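Local coordinates for protein trehalose-6-phosphate phosphatase (Candida albicans, PDB 5DXI) that is a HAD-superfamily phosphatase-family protein that binds magnesium, beryllium trifluoride and alpha-D-glucopyranose units in adjoining pockets, at residues F27-G31 against T32-I36; V37-P40 against A41-I44. All blocks are in the same frame, centred on the assembly; numbering follows the deposited sequence.

Contact 1: residues F27-G31 against T32-I36; sequences FDYDG and TLTPI. With MG (magnesium ion), chain E; BEF (beryllium trifluoride ion), chain F; GLC (alpha-D-glucopyranose), chain C; GLC (alpha-D-glucopyranose), chain B.
Thr32 reaches back across the turn to Asp28. Its OG1 donates to Asp28 OD2 at 2.6 Å, into the OD2 lone pair that points away from OD1. A chi1 of -63° sets OG1 beside the backbone N of Thr32. The same OD2 binds the magnesium ion, and OD1 is bonded covalently to beryllium of beryllium trifluoride. Three partners thus fix the rotation of this carboxylate, and Thr32 acts from the second shell. The chain curls round Tyr29 O, which accepts from Thr32 N at 3.0 Å and Leu33 N at 2.8 Å. Leu33 N lies in the carbonyl plane; Thr32 N sits 38° above it. Leu33 CG comes 3.2 Å from Asp28 O, a buried oxygen without a polar partner in the model. Leu33 CD1 packs on Phe27 CB at 3.7 Å. Gly31, at positive phi, donates weakly from N to Thr34 O at 2.8 Å, and its CA meets Ile36 CG1 at 3.7 Å. Thr34 CG2 makes a CH-pi contact over one face of the Tyr29 ring. Asp30 O and Asp233 also bind the magnesium. Asp28, Asp30 and Thr32 match the DxDx(T/V) motif of HAD proteins, here at the end of strand 23-27.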
loop_
_atom_site.group_PDB
_atom_site.type_symbol
_atom_site.label_atom_id
_atom_site.label_comp_id
_atom_site.label_asym_id
_atom_site.label_seq_id
_atom_site.Cartn_x
_atom_site.Cartn_y
_atom_site.Cartn_z
ATOM N N PHE A 27 -4.760 1.137 4.069
ATOM C CA PHE A 27 -4.793 -0.243 3.598
ATOM C C PHE A 27 -4.242 -0.416 2.208
ATOM O O PHE A 27 -4.761 0.150 1.244
ATOM C CB PHE A 27 -6.219 -0.813 3.576
ATOM C CG PHE A 27 -6.887 -0.860 4.913
ATOM C CD1 PHE A 27 -6.135 -0.992 6.085
ATOM C CD2 PHE A 27 -8.276 -0.826 5.002
ATOM C CE1 PHE A 27 -6.763 -1.058 7.320
ATOM C CE2 PHE A 27 -8.907 -0.889 6.235
ATOM C CZ PHE A 27 -8.150 -1.004 7.399
ATOM N N ASP A 28 -3.221 -1.248 2.110
ATOM C CA ASP A 28 -2.916 -1.889 0.854
ATOM C C ASP A 28 -4.115 -2.749 0.414
ATOM O O ASP A 28 -4.857 -3.223 1.273
ATOM C CB ASP A 28 -1.703 -2.771 1.006
ATOM C CG ASP A 28 -1.315 -3.368 -0.270
ATOM O OD1 ASP A 28 -1.264 -2.554 -1.191
ATOM O OD2 ASP A 28 -1.123 -4.594 -0.380
ATOM N N TYR A 29 -4.281 -2.987 -0.892
ATOM C CA TYR A 29 -5.364 -3.861 -1.363
ATOM C C TYR A 29 -4.866 -5.272 -1.682
ATOM O O TYR A 29 -5.113 -6.208 -0.920
ATOM C CB TYR A 29 -6.074 -3.285 -2.601
ATOM C CG TYR A 29 -7.233 -4.171 -3.044
ATOM C CD1 TYR A 29 -8.372 -4.289 -2.255
ATOM C CD2 TYR A 29 -7.170 -4.910 -4.219
ATOM C CE1 TYR A 29 -9.426 -5.102 -2.624
ATOM C CE2 TYR A 29 -8.236 -5.742 -4.606
ATOM C CZ TYR A 29 -9.363 -5.820 -3.796
ATOM O OH TYR A 29 -10.439 -6.621 -4.141
ATOM N N ASP A 30 -4.144 -5.429 -2.783
ATOM C CA ASP A 30 -3.730 -6.762 -3.225
ATOM C C ASP A 30 -2.793 -7.476 -2.256
ATOM O O ASP A 30 -1.811 -6.920 -1.799
ATOM C CB ASP A 30 -3.061 -6.692 -4.596
ATOM C CG ASP A 30 -4.042 -6.329 -5.693
ATOM O OD1 ASP A 30 -4.797 -7.229 -6.119
ATOM O OD2 ASP A 30 -4.055 -5.156 -6.129
ATOM N N GLY A 31 -3.130 -8.723 -1.942
ATOM C CA GLY A 31 -2.343 -9.538 -1.040
ATOM C C GLY A 31 -2.494 -9.103 0.406
ATOM O O GLY A 31 -1.827 -9.630 1.302
ATOM N N THR A 32 -3.405 -8.167 0.640
ATOM C CA THR A 32 -3.563 -7.579 1.955
ATOM C C THR A 32 -5.018 -7.657 2.395
ATOM O O THR A 32 -5.317 -8.268 3.417
ATOM C CB THR A 32 -3.058 -6.114 1.961
ATOM O OG1 THR A 32 -1.653 -6.108 1.662
ATOM C CG2 THR A 32 -3.305 -5.449 3.312
ATOM N N LEU A 33 -5.919 -7.054 1.618
ATOM C CA LEU A 33 -7.358 -7.143 1.889
ATOM C C LEU A 33 -8.004 -8.287 1.099
ATOM O O LEU A 33 -9.157 -8.650 1.345
ATOM C CB LEU A 33 -8.052 -5.821 1.557
ATOM C CG LEU A 33 -7.563 -4.600 2.334
ATOM C CD1 LEU A 33 -8.292 -3.323 1.897
ATOM C CD2 LEU A 33 -7.759 -4.845 3.812
ATOM N N THR A 34 -7.247 -8.849 0.161
ATOM C CA THR A 34 -7.722 -9.937 -0.695
ATOM C C THR A 34 -6.519 -10.747 -1.114
ATOM O O THR A 34 -5.431 -10.203 -1.262
ATOM C CB THR A 34 -8.475 -9.431 -1.970
ATOM O OG1 THR A 34 -9.000 -10.554 -2.696
ATOM C CG2 THR A 34 -7.523 -8.684 -2.897
ATOM N N PRO A 35 -6.700 -12.055 -1.309
ATOM C CA PRO A 35 -5.519 -12.872 -1.592
ATOM C C PRO A 35 -4.896 -12.603 -2.955
ATOM O O PRO A 35 -5.531 -12.061 -3.859
ATOM C CB PRO A 35 -6.058 -14.322 -1.514
ATOM C CG PRO A 35 -7.540 -14.197 -1.546
ATOM C CD PRO A 35 -7.870 -12.874 -0.953
ATOM N N ILE A 36 -3.622 -12.955 -3.069
ATOM C CA ILE A 36 -2.927 -12.950 -4.339
ATOM C C ILE A 36 -3.491 -14.039 -5.249
ATOM O O ILE A 36 -3.538 -15.197 -4.853
ATOM C CB ILE A 36 -1.433 -13.171 -4.133
ATOM C CG1 ILE A 36 -0.828 -11.966 -3.374
ATOM C CG2 ILE A 36 -0.732 -13.398 -5.447
ATOM C CD1 ILE A 36 -0.761 -10.680 -4.188
HETATM MG MG MG E . -0.263 -5.582 -2.024
HETATM BE BE BEF F . -1.526 -3.007 -2.628
HETATM F F1 BEF F . -0.462 -2.312 -3.859
HETATM F F2 BEF F . -1.295 -4.594 -3.366
HETATM F F3 BEF F . -3.004 -2.823 -3.580
HETATM C C1 GLC C . -1.690 -6.412 -8.724
HETATM C C2 GLC C . -1.811 -5.586 -9.998
HETATM C C3 GLC C . -0.630 -4.615 -10.092
HETATM C C4 GLC C . -0.586 -3.758 -8.839
HETATM C C5 GLC C . -0.486 -4.669 -7.620
HETATM C C6 GLC C . -0.564 -3.840 -6.352
HETATM O O1 GLC C . -0.538 -7.252 -8.792
HETATM O O2 GLC C . -1.828 -6.468 -11.117
HETATM O O3 GLC C . -0.787 -3.767 -11.220
HETATM O O4 GLC C . 0.553 -2.872 -8.871
HETATM O O5 GLC C . -1.578 -5.572 -7.574
HETATM O O6 GLC C . -1.868 -3.256 -6.257
HETATM C C1 GLC B . -0.505 -8.194 -7.708
HETATM C C2 GLC B . 0.603 -9.202 -7.922
HETATM C C3 GLC B . 0.286 -10.085 -9.122
HETATM C C4 GLC B . -1.050 -10.792 -8.911
HETATM C C5 GLC B . -2.129 -9.735 -8.685
HETATM C C6 GLC B . -3.489 -10.341 -8.366
HETATM O O2 GLC B . 1.851 -8.553 -8.146
HETATM O O3 GLC B . 1.348 -11.029 -9.288
HETATM O O4 GLC B . -1.398 -11.554 -10.070
HETATM O O5 GLC B . -1.754 -8.893 -7.580
HETATM O O6 GLC B . -3.424 -10.953 -7.064
HETATM O O HOH W 1 -4.454 -9.614 -4.963
HETATM O O HOH W 2 1.397 -4.332 -2.301
HETATM O O HOH W 3 0.451 -7.014 -3.269
#

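Contact 2: residues V37-P40 against A41-I44; sequences VQDP and AAAI. With GLC (alpha-D-glucopyranose), chain B.
Pro40 O accepts from two donors, Ala43 N within the contact and Arg70 NH2 outside it. The bond from Ala43 N is 3.2 Å long and nearly straight, at 162°. The donor stands well above the carbonyl plane. One residue earlier, Asp39 O accepts from Ala42 N at 2.9 Å, so two successive backbone bonds span three residues each. The Asp39 side chain adds a third bond. Its CG is anti to the backbone N (chi1 178°), which carries the carboxylate forward along the chain. OD1 then takes the N-H of Ala41 at 3.0 Å, met from 53° above the carboxylate plane. OD1 also lies close to the methyl of Ala41, and Arg146 is a weak, long ion-pair partner.

The side-chain bond to the second residue onward is an Asx turn. It stands at the start of a short 3-10 turn that runs through Pro40, Ala41 and Ala42. An inverse gamma turn centred on Ala43 follows, with a weak bond from Ile44 N to Ala42 O.

Val37 packs against the far end of the 3-10 turn. Its CG2, placed between backbone N and carbonyl carbon, packs on Ala43 CB at 4.2 Å and also reaches Ala42 CB. The backbone of Val37 holds the alpha-D-glucopyranose of chain B. Val37 N donates to O6 of that alpha-D-glucopyranose at 2.8 Å. Val37 O accepts from its O4 at 2.8 Å and, weakly, from O6. Pro40 CA approaches C6 of the same alpha-D-glucopyranose at 3.8 Å, and Arg145, Asn181 and Lys179 O also hydrogen-bond to the bound sugar.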
loop_
_atom_site.group_PDB
_atom_site.type_symbol
_atom_site.label_atom_id
_atom_site.label_comp_id
_atom_site.label_asym_id
_atom_site.label_seq_id
_atom_site.Cartn_x
_atom_site.Cartn_y
_atom_site.Cartn_z
ATOM N N VAL A 37 -3.904 -13.678 -6.457
ATOM C CA VAL A 37 -4.378 -14.677 -7.408
ATOM C C VAL A 37 -3.713 -14.525 -8.768
ATOM O O VAL A 37 -3.034 -13.528 -9.046
ATOM C CB VAL A 37 -5.906 -14.622 -7.591
ATOM C CG1 VAL A 37 -6.609 -15.087 -6.313
ATOM C CG2 VAL A 37 -6.371 -13.209 -8.004
ATOM N N GLN A 38 -3.927 -15.536 -9.605
ATOM C CA GLN A 38 -3.318 -15.641 -10.923
ATOM C C GLN A 38 -3.777 -14.506 -11.860
ATOM O O GLN A 38 -2.979 -13.886 -12.576
ATOM C CB GLN A 38 -3.667 -17.012 -11.517
ATOM C CG GLN A 38 -3.105 -18.211 -10.711
ATOM C CD GLN A 38 -3.959 -18.599 -9.474
ATOM O OE1 GLN A 38 -5.004 -18.000 -9.192
ATOM N NE2 GLN A 38 -3.497 -19.593 -8.738
ATOM N N ASP A 39 -5.077 -14.251 -11.847
ATOM C CA ASP A 39 -5.696 -13.267 -12.728
ATOM C C ASP A 39 -6.039 -12.017 -11.923
ATOM O O ASP A 39 -6.905 -12.067 -11.048
ATOM C CB ASP A 39 -6.938 -13.880 -13.387
ATOM C CG ASP A 39 -7.678 -12.910 -14.296
ATOM O OD1 ASP A 39 -7.267 -11.735 -14.434
ATOM O OD2 ASP A 39 -8.681 -13.349 -14.901
ATOM N N PRO A 40 -5.350 -10.889 -12.206
ATOM C CA PRO A 40 -5.571 -9.671 -11.413
ATOM C C PRO A 40 -7.019 -9.212 -11.432
ATOM O O PRO A 40 -7.480 -8.642 -10.439
ATOM C CB PRO A 40 -4.644 -8.641 -12.078
ATOM C CG PRO A 40 -3.548 -9.476 -12.691
ATOM C CD PRO A 40 -4.248 -10.728 -13.172
ATOM N N ALA A 41 -7.741 -9.484 -12.521
ATOM C CA ALA A 41 -9.134 -9.047 -12.631
ATOM C C ALA A 41 -10.044 -9.798 -11.665
ATOM O O ALA A 41 -11.165 -9.352 -11.381
ATOM C CB ALA A 41 -9.640 -9.214 -14.065
ATOM N N ALA A 42 -9.556 -10.928 -11.167
ATOM C CA ALA A 42 -10.311 -11.785 -10.254
ATOM C C ALA A 42 -10.107 -11.423 -8.784
ATOM O O ALA A 42 -10.702 -12.050 -7.908
ATOM C CB ALA A 42 -9.926 -13.237 -10.472
ATOM N N ALA A 43 -9.259 -10.428 -8.514
ATOM C CA ALA A 43 -8.934 -10.039 -7.142
ATOM C C ALA A 43 -10.033 -9.179 -6.545
ATOM O O ALA A 43 -9.824 -8.003 -6.234
ATOM C CB ALA A 43 -7.582 -9.290 -7.086
ATOM N N ILE A 44 -11.190 -9.783 -6.323
ATOM C CA ILE A 44 -12.397 -9.019 -6.041
ATOM C C ILE A 44 -12.698 -8.935 -4.548
ATOM O O ILE A 44 -12.490 -9.902 -3.838
ATOM C CB ILE A 44 -13.593 -9.691 -6.801
ATOM C CG1 ILE A 44 -13.470 -9.439 -8.309
ATOM C CG2 ILE A 44 -14.959 -9.284 -6.240
ATOM C CD1 ILE A 44 -14.500 -10.229 -9.139
HETATM C C1 GLC B . -0.505 -8.194 -7.708
HETATM C C2 GLC B . 0.603 -9.202 -7.922
HETATM C C3 GLC B . 0.286 -10.085 -9.122
HETATM C C4 GLC B . -1.050 -10.792 -8.911
HETATM C C5 GLC B . -2.129 -9.735 -8.685
HETATM C C6 GLC B . -3.489 -10.341 -8.366
HETATM O O2 GLC B . 1.851 -8.553 -8.146
HETATM O O3 GLC B . 1.348 -11.029 -9.288
HETATM O O4 GLC B . -1.398 -11.554 -10.070
HETATM O O5 GLC B . -1.754 -8.893 -7.580
HETATM O O6 GLC B . -3.424 -10.953 -7.064
#

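Contacts 1 and 2 follow one another along a single loop that joins strand 23-27 to helix 47-58. Their centres are 11 Å apart. Contact 1 is buried at the end of strand 23-27, which lies in the large mixed sheet between strands 62-67 and 227-232. Contact 2 lies farther out, near the surface. The two touch directly: Tyr29 OH and Ala43 O are 2.6 Å apart, a probable hydrogen bond, and Asp30 OD1 packs on Ala43 CB at 3.6 Å. Both also meet the alpha-D-glucopyranose of chain B. One loop therefore lines the site from magnesium and beryllium trifluoride outward to the bound sugar.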